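Local coordinates for putative membrane protein (PDB 5TF3) that is of unknown function and folds as a compact, all-helical domain of the DUF1198 family, at residues F59-F64 and E110-F114; M38-S42 and L98-A102; T6-I10 and I24-L28. One frame throughout, in Å; residues are numbered along the deposited sequence.

Contact 1 (F59-F64 and E110-F114); sequences FIYHTF and ELAQF
Phe64 reaches from helix 48-65 across to the side of helix 108-122, against Leu111 and Phe114. Its CB sits over the centre of one face of the Phe114 ring, a CH-pi contact 3.8 Å from the Phe114 ring centroid. The torsion that sets CG anti to the backbone N (chi1 178°) then carries the ring on past Phe114, with Phe64 CD1 3.5 Å from Phe114 CB, while Phe64 CD2 lies 3.5 Å from Leu111 CD1, the methyl group that covers one face of the Phe64 ring. Farther out, Phe64 CE1 comes 3.5 Å from the backbone O of Glu110, and CZ lies by Leu111 N and CB of Glu110. The two phenyl rings are oblique, their planes at 53°. The pair joins two nearly perpendicular helices of an all-alpha fold, whose short segments run at 99° with axes 12.0 Å apart, a gap bridged by long side chains. The far end of the Phe114 ring reaches Thr63 and Phe59: Phe114 CZ is 3.3 Å from Thr63 OG1, and Phe114 CE2 4.2 Å from Phe59 CE1. Thr63 OG1 donates back to Phe59 O (2.8 Å), from above the carbonyl plane. Ile60 and Leu111 both rest on Thr94 of helix 91-100.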
ATOM      1  N   PHE A  59      -0.851   2.034  -1.368  1.00 27.62           N
ATOM      2  CA  PHE A  59      -2.205   2.293  -1.857  1.00 24.43           C
ATOM      3  C   PHE A  59      -3.184   2.507  -0.702  1.00 26.97           C
ATOM      4  O   PHE A  59      -3.909   3.503  -0.666  1.00 28.40           O
ATOM      5  CB  PHE A  59      -2.653   1.122  -2.743  1.00 26.38           C
ATOM      6  CG  PHE A  59      -4.091   1.190  -3.184  1.00 28.43           C
ATOM      7  CD1 PHE A  59      -5.102   0.623  -2.411  1.00 30.36           C
ATOM      8  CD2 PHE A  59      -4.430   1.790  -4.390  1.00 28.75           C
ATOM      9  CE1 PHE A  59      -6.428   0.689  -2.807  1.00 30.25           C
ATOM     10  CE2 PHE A  59      -5.751   1.850  -4.809  1.00 26.12           C
ATOM     11  CZ  PHE A  59      -6.762   1.296  -4.009  1.00 27.40           C
ATOM     12  N   ILE A  60      -3.220   1.574   0.254  1.00 29.75           N
ATOM     13  CA  ILE A  60      -4.166   1.689   1.367  1.00 28.50           C
ATOM     14  C   ILE A  60      -3.933   2.975   2.146  1.00 28.59           C
ATOM     15  O   ILE A  60      -4.882   3.685   2.501  1.00 28.80           O
ATOM     16  CB  ILE A  60      -4.069   0.458   2.283  1.00 28.02           C
ATOM     17  CG1 ILE A  60      -4.674  -0.775   1.590  1.00 32.55           C
ATOM     18  CG2 ILE A  60      -4.728   0.764   3.652  1.00 37.96           C
ATOM     19  CD1 ILE A  60      -4.436  -2.093   2.320  1.00 36.02           C
ATOM     20  N   TYR A  61      -2.666   3.314   2.402  1.00 26.29           N
ATOM     21  CA  TYR A  61      -2.368   4.528   3.161  1.00 26.71           C
ATOM     22  C   TYR A  61      -2.894   5.764   2.449  1.00 26.87           C
ATOM     23  O   TYR A  61      -3.581   6.596   3.048  1.00 30.96           O
ATOM     24  CB  TYR A  61      -0.860   4.657   3.416  1.00 29.51           C
ATOM     25  CG  TYR A  61      -0.502   5.977   4.090  1.00 33.12           C
ATOM     26  CD1 TYR A  61      -0.712   6.165   5.462  1.00 36.48           C
ATOM     27  CD2 TYR A  61       0.007   7.046   3.353  1.00 30.67           C
ATOM     28  CE1 TYR A  61      -0.411   7.378   6.079  1.00 37.42           C
ATOM     29  CE2 TYR A  61       0.315   8.267   3.966  1.00 34.61           C
ATOM     30  CZ  TYR A  61       0.103   8.422   5.322  1.00 38.30           C
ATOM     31  OH  TYR A  61       0.404   9.625   5.919  1.00 40.26           O
ATOM     32  N   HIS A  62      -2.581   5.910   1.164  1.00 24.74           N
ATOM     33  CA  HIS A  62      -2.975   7.132   0.474  1.00 25.31           C
ATOM     34  C   HIS A  62      -4.460   7.167   0.126  1.00 27.09           C
ATOM     35  O   HIS A  62      -4.991   8.257  -0.109  1.00 28.21           O
ATOM     36  CB  HIS A  62      -2.101   7.333  -0.773  1.00 24.62           C
ATOM     37  CG  HIS A  62      -0.701   7.718  -0.422  1.00 29.39           C
ATOM     38  ND1 HIS A  62      -0.381   8.967   0.068  1.00 30.47           N
ATOM     39  CD2 HIS A  62       0.439   6.992  -0.377  1.00 28.49           C
ATOM     40  CE1 HIS A  62       0.911   9.011   0.341  1.00 30.00           C
ATOM     41  NE2 HIS A  62       1.431   7.823   0.088  1.00 28.85           N
ATOM     42  N   THR A  63      -5.160   6.027   0.140  1.00 25.77           N
ATOM     43  CA  THR A  63      -6.591   6.069  -0.142  1.00 27.07           C
ATOM     44  C   THR A  63      -7.401   5.952   1.149  1.00 33.81           C
ATOM     45  O   THR A  63      -7.833   6.974   1.687  1.00 33.55           O
ATOM     46  CB  THR A  63      -6.984   4.985  -1.151  1.00 28.77           C
ATOM     47  OG1 THR A  63      -6.680   3.682  -0.634  1.00 29.40           O
ATOM     48  CG2 THR A  63      -6.239   5.206  -2.510  1.00 22.64           C
ATOM     49  N   PHE A  64      -7.620   4.732   1.661  1.00 28.09           N
ATOM     50  CA  PHE A  64      -8.463   4.572   2.849  1.00 30.30           C
ATOM     51  C   PHE A  64      -8.020   5.467   4.004  1.00 36.56           C
ATOM     52  O   PHE A  64      -8.846   6.101   4.670  1.00 42.87           O
ATOM     53  CB  PHE A  64      -8.471   3.118   3.320  1.00 30.83           C
ATOM     54  CG  PHE A  64      -9.288   2.900   4.579  1.00 39.68           C
ATOM     55  CD1 PHE A  64     -10.678   2.883   4.523  1.00 36.99           C
ATOM     56  CD2 PHE A  64      -8.667   2.722   5.810  1.00 44.93           C
ATOM     57  CE1 PHE A  64     -11.436   2.679   5.674  1.00 41.62           C
ATOM     58  CE2 PHE A  64      -9.414   2.515   6.976  1.00 43.16           C
ATOM     59  CZ  PHE A  64     -10.796   2.501   6.910  1.00 46.38           C
ATOM     60  N   GLU A 110     -14.858  -0.725   8.666  1.00 42.00           N
ATOM     61  CA  GLU A 110     -14.810   0.258   7.586  1.00 44.24           C
ATOM     62  C   GLU A 110     -13.724  -0.072   6.568  1.00 41.16           C
ATOM     63  O   GLU A 110     -13.903   0.147   5.360  1.00 40.69           O
ATOM     64  CB  GLU A 110     -14.606   1.656   8.160  1.00 41.69           C
ATOM     65  CG  GLU A 110     -15.902   2.297   8.655  1.00 48.29           C
ATOM     66  CD  GLU A 110     -16.967   2.433   7.561  1.00 57.27           C
ATOM     67  OE1 GLU A 110     -16.704   3.080   6.516  1.00 58.15           O
ATOM     68  OE2 GLU A 110     -18.080   1.894   7.748  1.00 57.99           O
ATOM     69  N   LEU A 111     -12.596  -0.608   7.030  1.00 40.53           N
ATOM     70  CA  LEU A 111     -11.535  -0.981   6.098  1.00 40.43           C
ATOM     71  C   LEU A 111     -11.957  -2.151   5.221  1.00 37.02           C
ATOM     72  O   LEU A 111     -11.623  -2.193   4.033  1.00 39.71           O
ATOM     73  CB  LEU A 111     -10.260  -1.328   6.861  1.00 37.91           C
ATOM     74  CG  LEU A 111      -9.040  -1.760   6.042  1.00 47.28           C
ATOM     75  CD1 LEU A 111      -8.656  -0.723   4.991  1.00 44.71           C
ATOM     76  CD2 LEU A 111      -7.867  -2.013   6.978  1.00 45.40           C
ATOM     77  N   ALA A 112     -12.660  -3.125   5.802  1.00 32.98           N
ATOM     78  CA  ALA A 112     -13.191  -4.238   5.021  1.00 37.14           C
ATOM     79  C   ALA A 112     -14.234  -3.768   4.018  1.00 34.03           C
ATOM     80  O   ALA A 112     -14.270  -4.255   2.881  1.00 35.10           O
ATOM     81  CB  ALA A 112     -13.797  -5.296   5.951  1.00 39.81           C
ATOM     82  N   GLN A 113     -15.124  -2.855   4.428  1.00 36.80           N
ATOM     83  CA  GLN A 113     -16.107  -2.334   3.477  1.00 36.15           C
ATOM     84  C   GLN A 113     -15.436  -1.475   2.413  1.00 35.13           C
ATOM     85  O   GLN A 113     -15.899  -1.441   1.271  1.00 34.28           O
ATOM     86  CB  GLN A 113     -17.198  -1.530   4.193  1.00 33.74           C
ATOM     87  CG  GLN A 113     -18.087  -2.353   5.155  1.00 37.86           C
ATOM     88  CD  GLN A 113     -19.048  -3.250   4.418  1.00 40.84           C
ATOM     89  OE1 GLN A 113     -19.030  -3.317   3.195  1.00 39.21           O
ATOM     90  NE2 GLN A 113     -19.905  -3.944   5.159  1.00 36.12           N
ATOM     91  N   PHE A 114     -14.343  -0.785   2.755  1.00 32.60           N
ATOM     92  CA  PHE A 114     -13.610  -0.045   1.729  1.00 36.78           C
ATOM     93  C   PHE A 114     -13.085  -0.991   0.656  1.00 38.23           C
ATOM     94  O   PHE A 114     -13.237  -0.737  -0.547  1.00 35.16           O
ATOM     95  CB  PHE A 114     -12.467   0.756   2.362  1.00 40.12           C
ATOM     96  CG  PHE A 114     -11.488   1.306   1.354  1.00 37.81           C
ATOM     97  CD1 PHE A 114     -11.762   2.496   0.673  1.00 35.09           C
ATOM     98  CD2 PHE A 114     -10.320   0.623   1.059  1.00 34.57           C
ATOM     99  CE1 PHE A 114     -10.859   3.006  -0.282  1.00 39.43           C
ATOM    100  CE2 PHE A 114      -9.420   1.125   0.100  1.00 38.41           C
ATOM    101  CZ  PHE A 114      -9.692   2.315  -0.563  1.00 36.11           C
TER

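Contact 2 (M38-S42 and L98-A102); sequences MFIRS and LFYFA
Tyr100 meets Phe39 in an edge-to-face aromatic pair, the edge of Phe39 directed at the face of the tyrosine ring. The centroids are 5.5 Å apart and the planes stand at 79°, with Phe39 CD1 lying 4.1 Å above the Tyr100 plane and displaced toward its rim. On the opposite face of Tyr100 rests CD2 of its own neighbour Phe99, so the phenol is held between two phenyl groups.

A second kind of contact is Met-aromatic, and less certain, since selenomethionine Met38 is modelled in two conformers and the contact is described for one only. In that conformer Met38 SE comes to the edge of the Phe99 ring, 3.4 Å from Phe99 CZ, and a bend at the last torsion (chi3 68°) brings Met38 CE to 3.6 Å from the same Phe99 CZ.

Apolar packing adds to this: Phe39 CB lies 3.7 Å from Tyr100 CE1, and Met38 CB comes up more loosely at the tyrosine edge. No hydrogen bond crosses between the segments.

The contact joins helix 33-45 to the C-terminal end of helix 91-100, where Phe101 leaves helical geometry. Tyr100 and Phe39 both lean on Leu57 of helix 48-65, and Phe39 also reaches Ile13 of helix 2-17 and Leu28 of helix 22-29.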
HETATM    1  N   MSE A  38      10.049  -3.170  11.483  0.55 40.39           N
HETATM    2  CA  MSE A  38       9.640  -4.432  10.878  0.55 41.30           C
HETATM    3  C   MSE A  38       9.365  -4.267   9.382  0.55 39.73           C
HETATM    4  O   MSE A  38       9.781  -5.097   8.569  0.55 40.15           O
HETATM    5  CB  MSE A  38       8.404  -4.987  11.605  0.55 43.48           C
HETATM    6  CG  MSE A  38       8.636  -5.213  13.116  0.55 49.29           C
HETATM    7 SE   MSE A  38       7.014  -5.421  14.233  0.55 66.63          SE
HETATM    8  CE  MSE A  38       6.405  -7.145  13.554  0.55 69.19           C
ATOM      9  N   PHE A  39       8.673  -3.180   9.019  1.00 37.34           N
ATOM     10  CA  PHE A  39       8.344  -2.955   7.614  1.00 35.53           C
ATOM     11  C   PHE A  39       9.602  -2.710   6.797  1.00 34.99           C
ATOM     12  O   PHE A  39       9.764  -3.267   5.705  1.00 35.63           O
ATOM     13  CB  PHE A  39       7.377  -1.779   7.474  1.00 36.15           C
ATOM     14  CG  PHE A  39       7.072  -1.417   6.049  1.00 41.90           C
ATOM     15  CD1 PHE A  39       6.150  -2.160   5.316  1.00 43.22           C
ATOM     16  CD2 PHE A  39       7.699  -0.345   5.442  1.00 43.89           C
ATOM     17  CE1 PHE A  39       5.865  -1.829   3.998  1.00 45.38           C
ATOM     18  CE2 PHE A  39       7.414  -0.007   4.113  1.00 42.24           C
ATOM     19  CZ  PHE A  39       6.495  -0.750   3.398  1.00 41.12           C
ATOM     20  N   ILE A  40      10.501  -1.876   7.318  1.00 34.87           N
ATOM     21  CA  ILE A  40      11.752  -1.565   6.629  1.00 36.87           C
ATOM     22  C   ILE A  40      12.587  -2.823   6.450  1.00 39.24           C
ATOM     23  O   ILE A  40      13.169  -3.058   5.382  1.00 37.12           O
ATOM     24  CB  ILE A  40      12.534  -0.494   7.416  1.00 39.05           C
ATOM     25  CG1 ILE A  40      11.862   0.876   7.283  1.00 41.03           C
ATOM     26  CG2 ILE A  40      13.985  -0.485   7.014  1.00 42.49           C
ATOM     27  CD1 ILE A  40      11.343   1.171   5.935  1.00 47.54           C
ATOM     28  N   ARG A  41      12.687  -3.634   7.506  1.00 43.34           N
ATOM     29  CA  ARG A  41      13.518  -4.828   7.426  1.00 47.68           C
ATOM     30  C   ARG A  41      12.951  -5.824   6.427  1.00 49.10           C
ATOM     31  O   ARG A  41      13.704  -6.457   5.683  1.00 50.90           O
ATOM     32  CB  ARG A  41      13.672  -5.486   8.795  1.00 48.19           C
ATOM     33  CG  ARG A  41      14.585  -6.711   8.728  1.00 56.83           C
ATOM     34  CD  ARG A  41      14.913  -7.276  10.094  1.00 64.53           C
ATOM     35  NE  ARG A  41      13.688  -7.522  10.834  1.00 69.07           N
ATOM     36  CZ  ARG A  41      13.375  -6.937  11.984  1.00 67.55           C
ATOM     37  NH1 ARG A  41      14.219  -6.081  12.560  1.00 65.72           N
ATOM     38  NH2 ARG A  41      12.214  -7.225  12.559  1.00 65.30           N
ATOM     39  N   SER A  42      11.624  -5.974   6.383  1.00 54.71           N
ATOM     40  CA  SER A  42      11.064  -6.942   5.446  1.00 57.83           C
ATOM     41  C   SER A  42      11.156  -6.434   4.009  1.00 50.56           C
ATOM     42  O   SER A  42      11.305  -7.231   3.077  1.00 51.39           O
ATOM     43  CB  SER A  42       9.618  -7.288   5.825  1.00 61.47           C
ATOM     44  OG  SER A  42       8.679  -6.454   5.166  1.00 67.58           O
ATOM     45  N   LEU A  98      -3.791  -3.347   9.095  1.00 53.39           N
ATOM     46  CA  LEU A  98      -4.277  -3.263  10.470  1.00 55.76           C
ATOM     47  C   LEU A  98      -3.156  -3.441  11.480  1.00 65.77           C
ATOM     48  O   LEU A  98      -3.276  -2.990  12.627  1.00 65.79           O
ATOM     49  CB  LEU A  98      -5.367  -4.306  10.718  1.00 58.00           C
ATOM     50  CG  LEU A  98      -6.708  -3.913  10.102  1.00 60.08           C
ATOM     51  CD1 LEU A  98      -7.787  -4.946  10.372  1.00 64.44           C
ATOM     52  CD2 LEU A  98      -7.131  -2.545  10.612  1.00 58.03           C
ATOM     53  N   PHE A  99      -2.073  -4.116  11.102  1.00 60.55           N
ATOM     54  CA  PHE A  99      -0.942  -4.136  12.014  1.00 63.81           C
ATOM     55  C   PHE A  99      -0.088  -2.879  11.884  1.00 57.85           C
ATOM     56  O   PHE A  99       0.161  -2.182  12.873  1.00 58.79           O
ATOM     57  CB  PHE A  99      -0.050  -5.342  11.788  1.00 68.32           C
ATOM     58  CG  PHE A  99       1.274  -5.191  12.476  1.00 71.31           C
ATOM     59  CD1 PHE A  99       1.349  -5.231  13.862  1.00 78.23           C
ATOM     60  CD2 PHE A  99       2.420  -4.918  11.764  1.00 65.36           C
ATOM     61  CE1 PHE A  99       2.555  -5.083  14.525  1.00 74.09           C
ATOM     62  CE2 PHE A  99       3.637  -4.766  12.421  1.00 72.27           C
ATOM     63  CZ  PHE A  99       3.699  -4.839  13.800  1.00 70.68           C
ATOM     64  N   TYR A 100       0.405  -2.601  10.670  1.00 55.26           N
ATOM     65  CA  TYR A 100       1.440  -1.578  10.522  1.00 56.42           C
ATOM     66  C   TYR A 100       0.939  -0.211  10.962  1.00 56.20           C
ATOM     67  O   TYR A 100       1.728   0.605  11.467  1.00 53.66           O
ATOM     68  CB  TYR A 100       1.949  -1.535   9.082  1.00 53.98           C
ATOM     69  CG  TYR A 100       2.866  -2.687   8.717  1.00 57.54           C
ATOM     70  CD1 TYR A 100       4.042  -2.923   9.420  1.00 61.86           C
ATOM     71  CD2 TYR A 100       2.559  -3.533   7.661  1.00 62.59           C
ATOM     72  CE1 TYR A 100       4.883  -3.986   9.084  1.00 65.53           C
ATOM     73  CE2 TYR A 100       3.393  -4.583   7.308  1.00 64.95           C
ATOM     74  CZ  TYR A 100       4.547  -4.811   8.024  1.00 70.55           C
ATOM     75  OH  TYR A 100       5.365  -5.862   7.672  1.00 73.14           O
ATOM     76  N   PHE A 101      -0.368   0.039  10.830  1.00 51.85           N
ATOM     77  CA  PHE A 101      -0.973   1.297  11.256  1.00 56.99           C
ATOM     78  C   PHE A 101      -1.802   1.136  12.537  1.00 58.23           C
ATOM     79  O   PHE A 101      -2.746   1.894  12.775  1.00 56.19           O
ATOM     80  CB  PHE A 101      -1.808   1.882  10.116  1.00 51.12           C
ATOM     81  CG  PHE A 101      -1.027   2.062   8.839  1.00 47.31           C
ATOM     82  CD1 PHE A 101      -0.023   3.020   8.755  1.00 47.44           C
ATOM     83  CD2 PHE A 101      -1.268   1.253   7.736  1.00 45.63           C
ATOM     84  CE1 PHE A 101       0.714   3.184   7.590  1.00 47.77           C
ATOM     85  CE2 PHE A 101      -0.543   1.408   6.569  1.00 46.80           C
ATOM     86  CZ  PHE A 101       0.449   2.376   6.492  1.00 45.70           C
ATOM     87  N   ALA A 102      -1.424   0.184  13.388  1.00 64.18           N
ATOM     88  CA  ALA A 102      -2.211  -0.120  14.587  1.00 68.98           C
ATOM     89  C   ALA A 102      -2.392   1.104  15.481  1.00 70.33           C
ATOM     90  O   ALA A 102      -3.469   1.307  16.053  1.00 70.77           O
ATOM     91  CB  ALA A 102      -1.552  -1.254  15.364  1.00 62.51           C
TER

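Contact 3 (T6-I10 and I24-L28); sequences TRKAI and IESML
Bends at chi2 and chi3 curl Arg7 back toward Glu25, although its CB points away from helix 22-29, while the glutamate chain runs out extended beyond CG to meet it. The result, in one of two modelled conformers of Arg7 and so not certain to persist, is a salt bridge made through one terminal nitrogen: Arg7 NH2 donates to Glu25 OE2 at 2.9 Å, with a nearly straight N-H...O angle of 164°. The oxygen lies in the guanidinium plane and is approached almost along its own C-O bond, but the two flat groups are turned 78° apart, so one hydrogen bond, not a paired one, carries the salt bridge.

Ile10 lies against the ion pair. In the same conformer its CD1 is over one face of the Arg7 guanidinium, 3.8 Å from the plane; Ile10 CD1 is also 3.7 Å from Glu25 CG, lining the charged pair with hydrocarbon. Ile10 CG1 packs 3.8 Å from Leu28 CD1 and 4.1 Å from Ile24 CG2, at the point where the backbones come nearest, Ile10 to Ile24.

Helices 2-17 and 22-29 follow each other in the chain and form a helix-loop-helix unit with the segments at 122°. Leu28 continues onto Phe39 of helix 33-45, Ile24 onto Val58 of helix 48-65, and Ile10 touches Pro21 in the connecting loop.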
ATOM      1  N   THR A   6      16.477   1.733   5.775  1.00 33.02           N
ATOM      2  CA  THR A   6      15.413   2.718   5.564  1.00 31.53           C
ATOM      3  C   THR A   6      15.496   3.345   4.173  1.00 34.82           C
ATOM      4  O   THR A   6      14.484   3.452   3.467  1.00 32.28           O
ATOM      5  CB  THR A   6      15.474   3.814   6.636  1.00 36.40           C
ATOM      6  OG1 THR A   6      15.251   3.245   7.928  1.00 36.60           O
ATOM      7  CG2 THR A   6      14.403   4.875   6.382  1.00 35.50           C
ATOM      8  N   ARG A   7      16.693   3.779   3.759  0.55 38.08           N
ATOM      9  CA  ARG A   7      16.813   4.373   2.428  0.55 35.05           C
ATOM     10  C   ARG A   7      16.582   3.332   1.338  0.55 34.19           C
ATOM     11  O   ARG A   7      16.001   3.645   0.293  0.55 33.70           O
ATOM     12  CB  ARG A   7      18.181   5.040   2.245  0.55 41.20           C
ATOM     13  CG  ARG A   7      18.426   6.317   3.068  0.55 46.16           C
ATOM     14  CD  ARG A   7      17.319   7.381   2.944  0.55 45.84           C
ATOM     15  NE  ARG A   7      16.744   7.480   1.606  0.55 45.05           N
ATOM     16  CZ  ARG A   7      15.694   8.233   1.310  0.55 45.62           C
ATOM     17  NH1 ARG A   7      15.219   8.255   0.071  0.55 47.25           N
ATOM     18  NH2 ARG A   7      15.125   8.969   2.256  0.55 46.05           N
ATOM     19  N   LYS A   8      17.030   2.089   1.553  1.00 34.46           N
ATOM     20  CA  LYS A   8      16.813   1.060   0.541  1.00 40.79           C
ATOM     21  C   LYS A   8      15.332   0.766   0.373  1.00 32.11           C
ATOM     22  O   LYS A   8      14.841   0.653  -0.754  1.00 33.55           O
ATOM     23  CB  LYS A   8      17.566  -0.222   0.895  1.00 49.66           C
ATOM     24  CG  LYS A   8      17.350  -1.344  -0.117  1.00 55.64           C
ATOM     25  CD  LYS A   8      18.173  -2.584   0.219  1.00 63.01           C
ATOM     26  CE  LYS A   8      18.037  -3.644  -0.874  1.00 67.79           C
ATOM     27  NZ  LYS A   8      18.879  -4.849  -0.581  1.00 70.59           N
ATOM     28  N   ALA A   9      14.605   0.637   1.485  1.00 33.87           N
ATOM     29  CA  ALA A   9      13.168   0.382   1.401  1.00 31.36           C
ATOM     30  C   ALA A   9      12.450   1.514   0.681  1.00 30.78           C
ATOM     31  O   ALA A   9      11.583   1.274  -0.174  1.00 35.24           O
ATOM     32  CB  ALA A   9      12.592   0.181   2.807  1.00 30.43           C
ATOM     33  N   ILE A  10      12.776   2.760   1.026  1.00 28.65           N
ATOM     34  CA  ILE A  10      12.139   3.898   0.370  1.00 26.72           C
ATOM     35  C   ILE A  10      12.470   3.897  -1.115  1.00 27.96           C
ATOM     36  O   ILE A  10      11.578   4.002  -1.964  1.00 28.87           O
ATOM     37  CB  ILE A  10      12.561   5.211   1.049  1.00 33.47           C
ATOM     38  CG1 ILE A  10      11.975   5.275   2.461  1.00 34.24           C
ATOM     39  CG2 ILE A  10      12.114   6.422   0.229  1.00 34.17           C
ATOM     40  CD1 ILE A  10      12.642   6.323   3.324  1.00 35.42           C
ATOM     41  N   ILE A  24       6.483   7.657   0.205  1.00 31.31           N
ATOM     42  CA  ILE A  24       6.806   6.536   1.082  1.00 32.21           C
ATOM     43  C   ILE A  24       7.148   7.026   2.484  1.00 34.29           C
ATOM     44  O   ILE A  24       6.686   6.461   3.477  1.00 34.48           O
ATOM     45  CB  ILE A  24       7.963   5.717   0.478  1.00 34.10           C
ATOM     46  CG1 ILE A  24       7.687   5.409  -0.984  1.00 33.38           C
ATOM     47  CG2 ILE A  24       8.170   4.436   1.252  1.00 29.91           C
ATOM     48  CD1 ILE A  24       6.424   4.710  -1.198  1.00 34.98           C
ATOM     49  N   GLU A  25       7.954   8.087   2.562  1.00 28.29           N
ATOM     50  CA  GLU A  25       8.324   8.678   3.844  1.00 34.61           C
ATOM     51  C   GLU A  25       7.096   9.115   4.633  1.00 37.00           C
ATOM     52  O   GLU A  25       7.041   8.938   5.854  1.00 41.83           O
ATOM     53  CB  GLU A  25       9.282   9.855   3.603  1.00 37.18           C
ATOM     54  CG  GLU A  25      10.587   9.415   2.917  1.00 47.86           C
ATOM     55  CD  GLU A  25      11.411  10.558   2.274  1.00 56.38           C
ATOM     56  OE1 GLU A  25      10.861  11.657   2.020  1.00 52.55           O
ATOM     57  OE2 GLU A  25      12.620  10.332   2.005  1.00 59.40           O
ATOM     58  N   SER A  26       6.089   9.676   3.958  1.00 35.50           N
ATOM     59  CA  SER A  26       4.890  10.107   4.677  1.00 39.65           C
ATOM     60  C   SER A  26       4.177   8.927   5.325  1.00 38.16           C
ATOM     61  O   SER A  26       3.695   9.026   6.461  1.00 38.90           O
ATOM     62  CB  SER A  26       3.946  10.849   3.733  1.00 45.49           C
ATOM     63  OG  SER A  26       4.529  12.084   3.362  1.00 58.07           O
HETATM   64  N   MSE A  27       4.105   7.803   4.625  1.00 30.89           N
HETATM   65  CA  MSE A  27       3.502   6.601   5.187  1.00 33.70           C
HETATM   66  C   MSE A  27       4.294   6.065   6.384  1.00 38.88           C
HETATM   67  O   MSE A  27       3.709   5.630   7.381  1.00 41.32           O
HETATM   68  CB  MSE A  27       3.374   5.523   4.107  1.00 31.18           C
HETATM   69  CG  MSE A  27       2.835   4.210   4.628  1.00 40.69           C
HETATM   70 SE   MSE A  27       2.888   2.909   3.207  0.56 40.75          SE
HETATM   71  CE  MSE A  27       4.836   2.751   3.104  1.00 36.57           C
ATOM     72  N   LEU A  28       5.627   6.098   6.295  1.00 37.70           N
ATOM     73  CA  LEU A  28       6.435   5.622   7.414  1.00 37.97           C
ATOM     74  C   LEU A  28       6.199   6.461   8.661  1.00 37.48           C
ATOM     75  O   LEU A  28       6.120   5.924   9.769  1.00 41.39           O
ATOM     76  CB  LEU A  28       7.918   5.628   7.041  1.00 34.32           C
ATOM     77  CG  LEU A  28       8.289   4.736   5.855  1.00 39.31           C
ATOM     78  CD1 LEU A  28       9.775   4.890   5.544  1.00 39.94           C
ATOM     79  CD2 LEU A  28       7.947   3.289   6.154  1.00 40.15           C
TER

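In the fold
Contacts 2 and 3 are neighbours, their centres about 12 Å apart, with Phe39 on Leu28, Ile40 on Ala9 and Phe101 on Met27 joining them. Contact 1 lies across the chain's centre from contact 3, about 19 Å between centres, yet Tyr61 bridges them by packing on Met27. Contact 3 is largely buried, contact 1 partly so, and contact 2 lies at the surface. No helix is shared by two contacts, but contacts 1 and 2 interleave along the chain and meet through Leu98 and Leu111. Rings dominate contacts 1 and 2, with a selenomethionine-ring contact in contact 2; contact 3 has aliphatic packing beside the one salt bridge of the three.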